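Long-range contacts in Atu0111 protein (Agrobacterium tumefaciens, PDB 2FSQ), which is of unknown function but carries a sequence domain of the 2H clan, so a phosphoesterase-like activity is possible though unproven: residues S73-T78 with S184-W189; L67-A72 with P196-M201; T124-P129 with R160-D165; T86-V91 with D165-R170. All blocks are in the same frame, centred on the assembly; numbering follows the deposited sequence.

The four contacts fall into two groups on opposite sides of the chain's centre. Contacts 1 and 2 have centres 12 Å apart and touch directly, F77 CE2 lying 3.6 Å from L67 CD2. Contacts 3 and 4 are 10 Å apart between centres, share D165 and helix 150-167, and are joined by R160 NH1 to V87 O at 2.9 Å, a probable hydrogen bond. Between the groups, centres lie 26 to 39 Å apart. An acetate of chain B, probably from the crystallisation liquor, relates contacts 1 and 4: T86 of contact 4 and T182 both bond it, and Y185 of contact 1 lies nearby. Its place is consistent with a 2H-type active-site cleft, an inference only.

Contact 1 of 4, residues S73-T78 with S184-W189; sequences SQLAFT and SYIVSW
S184 CB covers one face of the F77 ring, 4.1 Å from the centroid and 9° off the normal, a CH-pi contact over the ring centre. The Y185 ring, by contrast, is met at its edge: T78 CG2 approaches Y185 CE2 to 4.2 Å near the ring plane, where A76 O also lies. Outside the pair, the ring of H26 stands nearly perpendicular to that of Y185, whose hydroxyl is bonded to R30 NH1.

Strands 75-77 and 184-186 run antiparallel as a two-stranded sheet. A76 and Y185 are its hydrogen-bonded pair, with A76 N to Y185 O at 2.8 Å and Y185 N to A76 O at 2.9 Å. The flanking non-hydrogen-bonded pairs, L75 with I186 and F77 with S184, share the other face. There L75 CD2 presses on I186 CD1 at a tight 3.4 Å. Beyond the strands, V187 N gives Q74 O a 2.8 Å bond, and S188 N adds a weak one.

S184 OG, set between its backbone N and carbonyl carbon (chi1 77°), lies beside L75 and is satisfied by P140 O. Backbone bonds thus set the register, while L75, I186, F77 and S184 CB pack on their shared face.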
loop_
_atom_site.group_PDB
_atom_site.type_symbol
_atom_site.label_atom_id
_atom_site.label_comp_id
_atom_site.label_asym_id
_atom_site.label_seq_id
_atom_site.Cartn_x
_atom_site.Cartn_y
_atom_site.Cartn_z
ATOM N N SER A 73 -15.831 12.283 -0.164
ATOM C CA SER A 73 -16.345 12.295 1.198
ATOM C C SER A 73 -16.510 10.892 1.798
ATOM O O SER A 73 -16.631 10.751 3.019
ATOM C CB SER A 73 -17.666 13.066 1.261
ATOM O OG SER A 73 -18.657 12.495 0.424
ATOM N N GLN A 74 -16.499 9.870 0.939
ATOM C CA GLN A 74 -16.628 8.458 1.337
ATOM C C GLN A 74 -15.291 7.726 1.349
ATOM O O GLN A 74 -15.259 6.502 1.479
ATOM C CB GLN A 74 -17.571 7.731 0.386
ATOM C CG GLN A 74 -18.945 8.362 0.247
ATOM C CD GLN A 74 -19.833 7.581 -0.701
ATOM O OE1 GLN A 74 -20.034 6.369 -0.559
ATOM N NE2 GLN A 74 -20.400 8.280 -1.650
ATOM N N LEU A 75 -14.215 8.484 1.201
ATOM C CA LEU A 75 -12.850 7.957 1.142
ATOM C C LEU A 75 -12.023 8.591 2.235
ATOM O O LEU A 75 -12.248 9.746 2.599
ATOM C CB LEU A 75 -12.220 8.294 -0.211
ATOM C CG LEU A 75 -12.889 7.711 -1.450
ATOM C CD1 LEU A 75 -12.185 8.218 -2.710
ATOM C CD2 LEU A 75 -12.842 6.199 -1.427
ATOM N N ALA A 76 -11.090 7.828 2.790
ATOM C CA ALA A 76 -10.171 8.335 3.797
ATOM C C ALA A 76 -8.804 8.442 3.153
ATOM O O ALA A 76 -8.130 7.425 2.893
ATOM C CB ALA A 76 -10.112 7.417 5.002
ATOM N N PHE A 77 -8.400 9.669 2.836
ATOM C CA PHE A 77 -7.122 9.899 2.158
ATOM C C PHE A 77 -6.002 9.956 3.177
ATOM O O PHE A 77 -6.142 10.579 4.237
ATOM C CB PHE A 77 -7.157 11.221 1.356
ATOM C CG PHE A 77 -7.951 11.132 0.083
ATOM C CD1 PHE A 77 -7.319 10.915 -1.146
ATOM C CD2 PHE A 77 -9.336 11.247 0.113
ATOM C CE1 PHE A 77 -8.065 10.830 -2.316
ATOM C CE2 PHE A 77 -10.083 11.173 -1.041
ATOM C CZ PHE A 77 -9.456 10.960 -2.262
ATOM N N THR A 78 -4.889 9.318 2.846
ATOM C CA THR A 78 -3.697 9.335 3.676
ATOM C C THR A 78 -2.864 10.589 3.338
ATOM O O THR A 78 -3.016 11.170 2.265
ATOM C CB THR A 78 -2.882 8.064 3.400
ATOM O OG1 THR A 78 -2.616 8.003 1.991
ATOM C CG2 THR A 78 -3.696 6.831 3.778
ATOM N N SER A 184 -6.140 6.110 -0.795
ATOM C CA SER A 184 -7.265 6.248 0.138
ATOM C C SER A 184 -7.773 4.890 0.562
ATOM O O SER A 184 -7.430 3.866 -0.039
ATOM C CB SER A 184 -8.427 7.029 -0.498
ATOM O OG SER A 184 -9.157 6.225 -1.400
ATOM N N TYR A 185 -8.625 4.907 1.583
ATOM C CA TYR A 185 -9.404 3.740 1.971
ATOM C C TYR A 185 -10.874 4.025 1.736
ATOM O O TYR A 185 -11.342 5.136 1.994
ATOM C CB TYR A 185 -9.184 3.427 3.450
ATOM C CG TYR A 185 -7.846 2.798 3.719
ATOM C CD1 TYR A 185 -7.726 1.408 3.809
ATOM C CD2 TYR A 185 -6.695 3.571 3.836
ATOM C CE1 TYR A 185 -6.501 0.814 4.017
ATOM C CE2 TYR A 185 -5.449 2.973 4.053
ATOM C CZ TYR A 185 -5.369 1.594 4.131
ATOM O OH TYR A 185 -4.161 0.994 4.354
ATOM N N ILE A 186 -11.611 3.008 1.315
ATOM C CA ILE A 186 -13.063 3.143 1.178
ATOM C C ILE A 186 -13.689 3.138 2.580
ATOM O O ILE A 186 -13.516 2.180 3.339
ATOM C CB ILE A 186 -13.669 1.980 0.374
ATOM C CG1 ILE A 186 -12.913 1.775 -0.942
ATOM C CG2 ILE A 186 -15.179 2.186 0.186
ATOM C CD1 ILE A 186 -13.098 2.871 -1.920
ATOM N N VAL A 187 -14.404 4.213 2.921
ATOM C CA VAL A 187 -15.120 4.298 4.194
ATOM C C VAL A 187 -16.555 3.788 4.084
ATOM O O VAL A 187 -17.043 3.100 4.997
ATOM C CB VAL A 187 -15.108 5.742 4.730
ATOM C CG1 VAL A 187 -15.778 5.812 6.113
ATOM C CG2 VAL A 187 -13.687 6.261 4.791
ATOM N N SER A 188 -17.219 4.124 2.971
ATOM C CA SER A 188 -18.557 3.604 2.667
ATOM C C SER A 188 -18.650 3.298 1.192
ATOM O O SER A 188 -18.036 3.991 0.386
ATOM C CB SER A 188 -19.670 4.573 3.087
ATOM O OG SER A 188 -19.549 5.843 2.461
ATOM N N TRP A 189 -19.381 2.240 0.849
ATOM C CA TRP A 189 -19.452 1.780 -0.538
ATOM C C TRP A 189 -20.140 2.816 -1.423
ATOM O O TRP A 189 -20.960 3.605 -0.952
ATOM C CB TRP A 189 -20.145 0.405 -0.618
ATOM C CG TRP A 189 -19.499 -0.657 0.257
ATOM C CD1 TRP A 189 -20.089 -1.319 1.308
ATOM C CD2 TRP A 189 -18.162 -1.158 0.169
ATOM N NE1 TRP A 189 -19.196 -2.202 1.872
ATOM C CE2 TRP A 189 -18.011 -2.139 1.189
ATOM C CE3 TRP A 189 -17.084 -0.912 -0.691
ATOM C CZ2 TRP A 189 -16.814 -2.838 1.390
ATOM C CZ3 TRP A 189 -15.889 -1.612 -0.490
ATOM C CH2 TRP A 189 -15.771 -2.573 0.542
#

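Contact 2 of 4, residues L67-A72 with P196-M201; sequences LDMPEA and PRWQAM. With ACY (acetic acid), chain C.
R197 meets E71 end-on with two nitrogens, one for each carboxylate oxygen: NH1 to OE1 at 2.8 Å and NH2 to OE2 at 2.9 Å. The carboxylate and guanidinium planes are only 24° apart, so this salt bridge is nearly coplanar, and E71 OE1 answers NH1 with its syn lone pair. A further edge of the guanidinium holds an acetate of chain C, probably from the crystallisation liquor, with R197 NE donating to its O at 3.0 Å and NH2 to its OXT. The arginine chain, extended through chi2, bends at chi3 (45°) and brings the guanidinium edge between E71 and the acetate, both near the guanidinium plane.

Next along the helix, W198 NE1 gives E71 OE1 a second bond of 2.9 Å, arriving from above the carboxylate plane, 47° out of it. Two donors thus grip one oxygen, which would probably stabilise its negative charge. Over a face of the same indole lies selenomethionine M69, with CG 3.9 Å from the centroid of the six-membered ring and SE 4.8 Å from that of the five-membered ring.

One helical turn after R197, selenomethionine M201 and M69 reach toward each other; M69 CE ends 3.5 Å from M201 CB and also near M201 CE.

The loop after helix 54-67 is thus joined to helix 195-212 by a bidentate Glu-Arg salt bridge and a Met-aromatic contact.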
loop_
_atom_site.group_PDB
_atom_site.type_symbol
_atom_site.label_atom_id
_atom_site.label_comp_id
_atom_site.label_asym_id
_atom_site.label_seq_id
_atom_site.Cartn_x
_atom_site.Cartn_y
_atom_site.Cartn_z
ATOM N N LEU A 67 -9.940 13.861 -5.040
ATOM C CA LEU A 67 -10.528 14.769 -4.049
ATOM C C LEU A 67 -11.607 15.666 -4.677
ATOM O O LEU A 67 -12.579 16.041 -4.000
ATOM C CB LEU A 67 -9.434 15.605 -3.381
ATOM C CG LEU A 67 -8.553 14.868 -2.357
ATOM C CD1 LEU A 67 -7.223 15.575 -2.079
ATOM C CD2 LEU A 67 -9.319 14.681 -1.053
ATOM N N ASP A 68 -11.481 15.971 -5.970
ATOM C CA ASP A 68 -12.479 16.823 -6.658
ATOM C C ASP A 68 -13.855 16.185 -6.698
ATOM O O ASP A 68 -14.846 16.892 -6.863
ATOM C CB ASP A 68 -12.085 17.122 -8.115
ATOM C CG ASP A 68 -10.906 18.080 -8.248
ATOM O OD1 ASP A 68 -10.539 18.775 -7.277
ATOM O OD2 ASP A 68 -10.336 18.127 -9.365
HETATM N N MSE A 69 -13.918 14.855 -6.595
HETATM C CA MSE A 69 -15.168 14.135 -6.747
HETATM C C MSE A 69 -15.998 14.262 -5.469
HETATM O O MSE A 69 -15.447 14.244 -4.352
HETATM C CB MSE A 69 -14.932 12.644 -7.029
HETATM C CG MSE A 69 -14.131 12.313 -8.295
HETATM SE SE MSE A 69 -15.040 12.854 -9.940
HETATM C CE MSE A 69 -14.846 11.239 -10.950
ATOM N N PRO A 70 -17.331 14.368 -5.622
ATOM C CA PRO A 70 -18.174 14.422 -4.435
ATOM C C PRO A 70 -18.011 13.190 -3.544
ATOM O O PRO A 70 -18.060 13.317 -2.324
ATOM C CB PRO A 70 -19.605 14.501 -4.986
ATOM C CG PRO A 70 -19.514 14.485 -6.430
ATOM C CD PRO A 70 -18.096 14.480 -6.874
ATOM N N GLU A 71 -17.773 12.026 -4.148
ATOM C CA GLU A 71 -17.617 10.787 -3.370
ATOM C C GLU A 71 -16.292 10.706 -2.616
ATOM O O GLU A 71 -16.056 9.755 -1.870
ATOM C CB GLU A 71 -17.809 9.562 -4.265
ATOM C CG GLU A 71 -19.198 9.474 -4.868
ATOM C CD GLU A 71 -19.384 10.360 -6.094
ATOM O OE1 GLU A 71 -18.384 10.800 -6.701
ATOM O OE2 GLU A 71 -20.551 10.597 -6.456
ATOM N N ALA A 72 -15.443 11.722 -2.772
ATOM C CA ALA A 72 -14.242 11.819 -1.940
ATOM C C ALA A 72 -14.612 11.825 -0.457
ATOM O O ALA A 72 -13.822 11.403 0.395
ATOM C CB ALA A 72 -13.456 13.062 -2.292
ATOM N N PRO A 196 -19.966 5.247 -13.632
ATOM C CA PRO A 196 -19.460 5.621 -14.963
ATOM C C PRO A 196 -18.612 6.901 -14.960
ATOM O O PRO A 196 -17.606 6.988 -15.674
ATOM C CB PRO A 196 -20.745 5.798 -15.789
ATOM C CG PRO A 196 -21.737 4.854 -15.116
ATOM C CD PRO A 196 -21.433 5.053 -13.637
ATOM N N ARG A 197 -18.964 7.869 -14.129
ATOM C CA ARG A 197 -18.160 9.076 -14.022
ATOM C C ARG A 197 -16.766 8.772 -13.436
ATOM O O ARG A 197 -15.751 9.229 -13.967
ATOM C CB ARG A 197 -18.907 10.129 -13.178
ATOM C CG ARG A 197 -18.013 11.250 -12.664
ATOM C CD ARG A 197 -18.737 12.472 -12.087
ATOM N NE ARG A 197 -19.832 12.109 -11.210
ATOM C CZ ARG A 197 -19.693 11.834 -9.912
ATOM N NH1 ARG A 197 -18.493 11.878 -9.332
ATOM N NH2 ARG A 197 -20.756 11.487 -9.196
ATOM N N TRP A 198 -16.714 8.004 -12.348
ATOM C CA TRP A 198 -15.420 7.595 -11.814
ATOM C C TRP A 198 -14.607 6.847 -12.865
ATOM O O TRP A 198 -13.416 7.088 -12.995
ATOM C CB TRP A 198 -15.579 6.763 -10.541
ATOM C CG TRP A 198 -15.653 7.623 -9.328
ATOM C CD1 TRP A 198 -16.764 8.253 -8.827
ATOM C CD2 TRP A 198 -14.570 7.963 -8.452
ATOM N NE1 TRP A 198 -16.433 8.975 -7.695
ATOM C CE2 TRP A 198 -15.090 8.824 -7.452
ATOM C CE3 TRP A 198 -13.201 7.657 -8.436
ATOM C CZ2 TRP A 198 -14.296 9.332 -6.410
ATOM C CZ3 TRP A 198 -12.409 8.177 -7.401
ATOM C CH2 TRP A 198 -12.961 9.018 -6.415
ATOM N N GLN A 199 -15.230 5.930 -13.598
ATOM C CA GLN A 199 -14.459 5.194 -14.604
ATOM C C GLN A 199 -13.865 6.129 -15.651
ATOM O O GLN A 199 -12.701 5.975 -16.058
ATOM C CB GLN A 199 -15.282 4.128 -15.299
ATOM C CG GLN A 199 -14.388 3.229 -16.170
ATOM C CD GLN A 199 -13.332 2.496 -15.353
ATOM O OE1 GLN A 199 -12.098 2.647 -15.564
ATOM N NE2 GLN A 199 -13.801 1.711 -14.409
ATOM N N ALA A 200 -14.652 7.100 -16.096
ATOM C CA ALA A 200 -14.153 8.001 -17.108
ATOM C C ALA A 200 -12.965 8.803 -16.570
ATOM O O ALA A 200 -11.954 8.971 -17.266
ATOM C CB ALA A 200 -15.274 8.924 -17.569
HETATM N N MSE A 201 -13.069 9.279 -15.327
HETATM C CA MSE A 201 -11.980 10.027 -14.726
HETATM C C MSE A 201 -10.760 9.135 -14.495
HETATM O O MSE A 201 -9.631 9.558 -14.760
HETATM C CB MSE A 201 -12.418 10.695 -13.419
HETATM C CG MSE A 201 -11.305 11.464 -12.708
HETATM SE SE MSE A 201 -10.169 10.390 -11.530
HETATM C CE MSE A 201 -11.442 10.161 -10.066
HETATM C C ACY C . -23.327 10.985 -11.801
HETATM O O ACY C . -22.512 11.719 -12.411
HETATM O OXT ACY C . -23.164 10.620 -10.620
HETATM C CH3 ACY C . -24.565 10.493 -12.496
#

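Contact 3 of 4, residues T124-P129 with R160-D165; sequences TFPTLP and RDTFAD
F125 and F163 make the aromatic part of this contact, an offset (parallel-displaced) stack with centroids 4.3 Å apart and planes at 13°. The displacement places F163 CE1 toward the rim of one F125 face, at 3.5 Å from F125 CZ. On the opposite face of F125 lies P126 CD from its own loop, so the ring is held between a phenyl group and a proline. Further rings extend the group: F166 meets F125 edge-to-face, and F238 meets F163 likewise while also meeting F125 obliquely.

Aliphatic contacts centre on T162. Its methyl CG2 comes to 3.4 Å from F125 CE1, obliquely to the ring, and meets the P126 ring at CG, 3.8 Å away. The threonine's first torsion explains this: CG2 stands anti to the backbone N and projects to the loop, while OG1 takes the position anti to the carbonyl carbon (chi1 -52°). L128 CD1 comes 3.9 Å from T162 OG1, the two side chains end to end.

Polar bonding across the two segments is absent. The T162 hydroxyl instead bonds to L158 O, one turn earlier in its own helix.

Since F163 touches V87 and F88 of strand 84-92 as well as the F125 ring, helix 150-167 is shared by that strand and the 124-129 loop, here as part of an aromatic cluster of F125, F163, F166 and F238.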
loop_
_atom_site.group_PDB
_atom_site.type_symbol
_atom_site.label_atom_id
_atom_site.label_comp_id
_atom_site.label_asym_id
_atom_site.label_seq_id
_atom_site.Cartn_x
_atom_site.Cartn_y
_atom_site.Cartn_z
ATOM N N THR A 124 21.528 -8.528 8.594
ATOM C CA THR A 124 22.259 -9.328 7.609
ATOM C C THR A 124 21.515 -9.530 6.277
ATOM O O THR A 124 21.875 -10.421 5.492
ATOM C CB THR A 124 22.646 -10.705 8.181
ATOM O OG1 THR A 124 21.466 -11.416 8.570
ATOM C CG2 THR A 124 23.579 -10.555 9.391
ATOM N N PHE A 125 20.481 -8.721 6.026
ATOM C CA PHE A 125 19.770 -8.778 4.734
ATOM C C PHE A 125 20.727 -8.543 3.565
ATOM O O PHE A 125 21.518 -7.588 3.604
ATOM C CB PHE A 125 18.639 -7.755 4.694
ATOM C CG PHE A 125 17.619 -8.030 3.635
ATOM C CD1 PHE A 125 16.672 -9.030 3.823
ATOM C CD2 PHE A 125 17.611 -7.312 2.450
ATOM C CE1 PHE A 125 15.749 -9.308 2.856
ATOM C CE2 PHE A 125 16.666 -7.581 1.465
ATOM C CZ PHE A 125 15.737 -8.587 1.669
ATOM N N PRO A 126 20.668 -9.407 2.529
ATOM C CA PRO A 126 21.653 -9.301 1.451
ATOM C C PRO A 126 21.396 -8.120 0.521
ATOM O O PRO A 126 20.285 -7.603 0.450
ATOM C CB PRO A 126 21.478 -10.617 0.690
ATOM C CG PRO A 126 20.026 -10.974 0.891
ATOM C CD PRO A 126 19.732 -10.532 2.309
ATOM N N THR A 127 22.440 -7.701 -0.187
ATOM C CA THR A 127 22.306 -6.703 -1.232
ATOM C C THR A 127 21.628 -7.348 -2.434
ATOM O O THR A 127 22.114 -8.356 -2.964
ATOM C CB THR A 127 23.696 -6.164 -1.617
ATOM O OG1 THR A 127 24.265 -5.518 -0.470
ATOM C CG2 THR A 127 23.602 -5.161 -2.774
ATOM N N LEU A 128 20.482 -6.793 -2.826
ATOM C CA LEU A 128 19.744 -7.278 -3.983
ATOM C C LEU A 128 19.646 -6.176 -5.030
ATOM O O LEU A 128 19.779 -5.001 -4.693
ATOM C CB LEU A 128 18.358 -7.778 -3.566
ATOM C CG LEU A 128 18.357 -8.912 -2.543
ATOM C CD1 LEU A 128 16.957 -9.197 -2.059
ATOM C CD2 LEU A 128 18.988 -10.181 -3.079
ATOM N N PRO A 129 19.466 -6.551 -6.311
ATOM C CA PRO A 129 19.441 -5.531 -7.349
ATOM C C PRO A 129 18.264 -4.568 -7.229
ATOM O O PRO A 129 17.173 -4.932 -6.744
ATOM C CB PRO A 129 19.320 -6.352 -8.640
ATOM C CG PRO A 129 19.794 -7.727 -8.288
ATOM C CD PRO A 129 19.338 -7.911 -6.873
ATOM N N ARG A 160 10.981 -10.110 -2.150
ATOM C CA ARG A 160 9.894 -10.598 -1.294
ATOM C C ARG A 160 10.163 -11.995 -0.778
ATOM O O ARG A 160 9.897 -12.272 0.382
ATOM C CB ARG A 160 8.552 -10.521 -2.026
ATOM C CG ARG A 160 8.017 -9.094 -2.041
ATOM C CD ARG A 160 6.753 -8.931 -2.880
ATOM N NE ARG A 160 5.768 -9.972 -2.572
ATOM C CZ ARG A 160 4.947 -9.946 -1.526
ATOM N NH1 ARG A 160 4.979 -8.932 -0.661
ATOM N NH2 ARG A 160 4.112 -10.963 -1.329
ATOM N N ASP A 161 10.699 -12.866 -1.622
ATOM C CA ASP A 161 11.014 -14.217 -1.158
ATOM C C ASP A 161 12.074 -14.147 -0.066
ATOM O O ASP A 161 12.040 -14.900 0.916
ATOM C CB ASP A 161 11.538 -15.085 -2.303
ATOM C CG ASP A 161 10.445 -15.534 -3.258
ATOM O OD1 ASP A 161 9.248 -15.420 -2.902
ATOM O OD2 ASP A 161 10.791 -15.992 -4.377
ATOM N N THR A 162 13.029 -13.238 -0.233
ATOM C CA THR A 162 14.077 -13.102 0.756
ATOM C C THR A 162 13.490 -12.533 2.054
ATOM O O THR A 162 13.800 -13.015 3.144
ATOM C CB THR A 162 15.248 -12.231 0.215
ATOM O OG1 THR A 162 15.671 -12.737 -1.060
ATOM C CG2 THR A 162 16.451 -12.233 1.183
ATOM N N PHE A 163 12.609 -11.537 1.948
ATOM C CA PHE A 163 11.950 -11.028 3.142
ATOM C C PHE A 163 11.146 -12.087 3.872
ATOM O O PHE A 163 11.112 -12.075 5.101
ATOM C CB PHE A 163 11.053 -9.829 2.836
ATOM C CG PHE A 163 11.811 -8.524 2.687
ATOM C CD1 PHE A 163 12.687 -8.073 3.682
ATOM C CD2 PHE A 163 11.618 -7.737 1.572
ATOM C CE1 PHE A 163 13.367 -6.856 3.526
ATOM C CE2 PHE A 163 12.270 -6.538 1.411
ATOM C CZ PHE A 163 13.160 -6.096 2.374
ATOM N N ALA A 164 10.508 -12.990 3.132
ATOM C CA ALA A 164 9.721 -14.049 3.772
ATOM C C ALA A 164 10.617 -14.892 4.664
ATOM O O ALA A 164 10.218 -15.277 5.754
ATOM C CB ALA A 164 9.019 -14.910 2.728
ATOM N N ASP A 165 11.840 -15.161 4.213
ATOM C CA ASP A 165 12.801 -15.899 5.037
ATOM C C ASP A 165 13.159 -15.145 6.314
ATOM O O ASP A 165 13.215 -15.728 7.392
ATOM C CB ASP A 165 14.070 -16.205 4.238
ATOM C CG ASP A 165 13.848 -17.245 3.164
ATOM O OD1 ASP A 165 12.873 -18.023 3.262
ATOM O OD2 ASP A 165 14.659 -17.285 2.207
#

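Contact 4 of 4, residues T86-V91 with D165-R170; sequences TVFQGV and DFFGYR. With ACY (acetic acid), chain B.
F88, F167 and Y169 form an aromatic cluster where the end of helix 150-167 packs on strand 84-92. F88 CE2 lies 3.6 Å from F167 CG, and these two rings meet obliquely, their planes at 46°. Toward Y169 the F88 ring is nearer parallel, 27°, but slid so far along that the two barely overlap; F88 CE2 and Y169 CE1 are 3.7 Å apart. F88 has CG anti to the backbone N (chi1 -171°), which carries the ring toward the helix end.

Strand 84-92 bends just here: V87 and F88 both face V45 in a classic beta bulge. At the preceding residue, T86 OG1 donates a 2.9 Å bond to OXT of the chain B acetate, which T182 OG1 also bonds. The two threonines would fit the paired HxT motifs of 2H proteins, although no activity is established.

Past the bulge, Y169 OH donates to Q89 O at 2.7 Å, tilted slightly from the carbonyl plane. G90 CA is 3.0 Å from Y169 OH and 3.8 Å from F167 CE1. Y169 O is buried without a polar partner and sits at the edge of the F88 ring, 3.7 Å from F88 CZ.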
loop_
_atom_site.group_PDB
_atom_site.type_symbol
_atom_site.label_atom_id
_atom_site.label_comp_id
_atom_site.label_asym_id
_atom_site.label_seq_id
_atom_site.Cartn_x
_atom_site.Cartn_y
_atom_site.Cartn_z
ATOM N N THR A 86 4.165 -0.646 -0.544
ATOM C CA THR A 86 4.626 -1.729 0.339
ATOM C C THR A 86 5.348 -2.794 -0.496
ATOM O O THR A 86 4.913 -3.154 -1.594
ATOM C CB THR A 86 3.439 -2.319 1.092
ATOM O OG1 THR A 86 2.861 -1.272 1.872
ATOM C CG2 THR A 86 3.855 -3.474 2.025
ATOM N N VAL A 87 6.501 -3.227 0.010
ATOM C CA VAL A 87 7.247 -4.318 -0.617
ATOM C C VAL A 87 6.920 -5.631 0.097
ATOM O O VAL A 87 6.684 -6.645 -0.547
ATOM C CB VAL A 87 8.758 -4.062 -0.556
ATOM C CG1 VAL A 87 9.555 -5.218 -1.174
ATOM C CG2 VAL A 87 9.080 -2.755 -1.287
ATOM N N PHE A 88 6.884 -5.602 1.430
ATOM C CA PHE A 88 6.544 -6.803 2.211
ATOM C C PHE A 88 5.914 -6.367 3.517
ATOM O O PHE A 88 6.537 -5.620 4.274
ATOM C CB PHE A 88 7.807 -7.641 2.475
ATOM C CG PHE A 88 7.516 -8.981 3.082
ATOM C CD1 PHE A 88 7.287 -10.078 2.274
ATOM C CD2 PHE A 88 7.484 -9.151 4.469
ATOM C CE1 PHE A 88 7.022 -11.333 2.817
ATOM C CE2 PHE A 88 7.204 -10.407 5.028
ATOM C CZ PHE A 88 7.003 -11.494 4.208
ATOM N N GLN A 89 4.666 -6.783 3.770
ATOM C CA GLN A 89 3.985 -6.412 5.013
ATOM C C GLN A 89 4.669 -7.047 6.203
ATOM O O GLN A 89 4.941 -8.246 6.188
ATOM C CB GLN A 89 2.543 -6.911 5.037
ATOM C CG GLN A 89 1.594 -6.193 4.121
ATOM C CD GLN A 89 0.136 -6.586 4.393
ATOM O OE1 GLN A 89 -0.185 -7.110 5.457
ATOM N NE2 GLN A 89 -0.741 -6.334 3.429
ATOM N N GLY A 90 4.869 -6.258 7.259
ATOM C CA GLY A 90 5.329 -6.789 8.544
ATOM C C GLY A 90 4.104 -7.165 9.378
ATOM O O GLY A 90 3.033 -7.472 8.849
ATOM N N VAL A 91 4.243 -7.112 10.692
ATOM C CA VAL A 91 3.120 -7.461 11.572
ATOM C C VAL A 91 2.286 -6.236 11.899
ATOM O O VAL A 91 2.720 -5.099 11.704
ATOM C CB VAL A 91 3.578 -8.155 12.892
ATOM C CG1 VAL A 91 4.302 -9.448 12.573
ATOM C CG2 VAL A 91 4.454 -7.213 13.722
ATOM N N ASP A 165 11.840 -15.161 4.213
ATOM C CA ASP A 165 12.801 -15.899 5.037
ATOM C C ASP A 165 13.159 -15.145 6.314
ATOM O O ASP A 165 13.215 -15.728 7.392
ATOM C CB ASP A 165 14.070 -16.205 4.238
ATOM C CG ASP A 165 13.848 -17.245 3.164
ATOM O OD1 ASP A 165 12.873 -18.023 3.262
ATOM O OD2 ASP A 165 14.659 -17.285 2.207
ATOM N N PHE A 166 13.426 -13.845 6.195
ATOM C CA PHE A 166 13.756 -13.033 7.373
ATOM C C PHE A 166 12.589 -12.812 8.333
ATOM O O PHE A 166 12.745 -12.829 9.549
ATOM C CB PHE A 166 14.379 -11.694 6.941
ATOM C CG PHE A 166 15.834 -11.810 6.545
ATOM C CD1 PHE A 166 16.200 -12.354 5.318
ATOM C CD2 PHE A 166 16.832 -11.398 7.417
ATOM C CE1 PHE A 166 17.540 -12.460 4.951
ATOM C CE2 PHE A 166 18.180 -11.502 7.055
ATOM C CZ PHE A 166 18.528 -12.040 5.837
ATOM N N PHE A 167 11.403 -12.599 7.778
ATOM C CA PHE A 167 10.227 -12.337 8.606
ATOM C C PHE A 167 9.631 -13.614 9.194
ATOM O O PHE A 167 8.958 -13.559 10.225
ATOM C CB PHE A 167 9.184 -11.547 7.806
ATOM C CG PHE A 167 9.442 -10.067 7.785
ATOM C CD1 PHE A 167 8.715 -9.223 8.612
ATOM C CD2 PHE A 167 10.414 -9.508 6.940
ATOM C CE1 PHE A 167 8.934 -7.841 8.617
ATOM C CE2 PHE A 167 10.638 -8.121 6.939
ATOM C CZ PHE A 167 9.898 -7.293 7.781
ATOM N N GLY A 168 9.874 -14.740 8.524
ATOM C CA GLY A 168 9.467 -16.055 9.023
ATOM C C GLY A 168 7.996 -16.381 8.835
ATOM O O GLY A 168 7.442 -17.199 9.563
ATOM N N TYR A 169 7.369 -15.774 7.829
ATOM C CA TYR A 169 6.021 -16.143 7.413
ATOM C C TYR A 169 5.830 -15.706 5.978
ATOM O O TYR A 169 6.628 -14.923 5.438
ATOM C CB TYR A 169 4.932 -15.488 8.292
ATOM C CG TYR A 169 5.001 -13.970 8.300
ATOM C CD1 TYR A 169 4.511 -13.213 7.228
ATOM C CD2 TYR A 169 5.549 -13.293 9.371
ATOM C CE1 TYR A 169 4.579 -11.820 7.241
ATOM C CE2 TYR A 169 5.621 -11.917 9.389
ATOM C CZ TYR A 169 5.129 -11.187 8.329
ATOM O OH TYR A 169 5.225 -9.825 8.384
ATOM N N ARG A 170 4.776 -16.248 5.367
ATOM C CA ARG A 170 4.288 -15.852 4.039
ATOM C C ARG A 170 2.771 -15.739 4.129
ATOM O O ARG A 170 2.108 -16.599 4.736
ATOM C CB ARG A 170 4.633 -16.902 2.969
ATOM C CG ARG A 170 6.077 -16.904 2.496
ATOM C CD ARG A 170 6.390 -18.099 1.592
ATOM N NE ARG A 170 7.752 -18.037 1.058
ATOM C CZ ARG A 170 8.068 -18.173 -0.226
ATOM N NH1 ARG A 170 7.131 -18.406 -1.133
ATOM N NH2 ARG A 170 9.336 -18.094 -0.603
HETATM C C ACY B . -0.935 -0.781 1.532
HETATM O O ACY B . -0.833 0.474 1.596
HETATM O OXT ACY B . 0.047 -1.570 1.504
HETATM C CH3 ACY B . -2.310 -1.379 1.428
#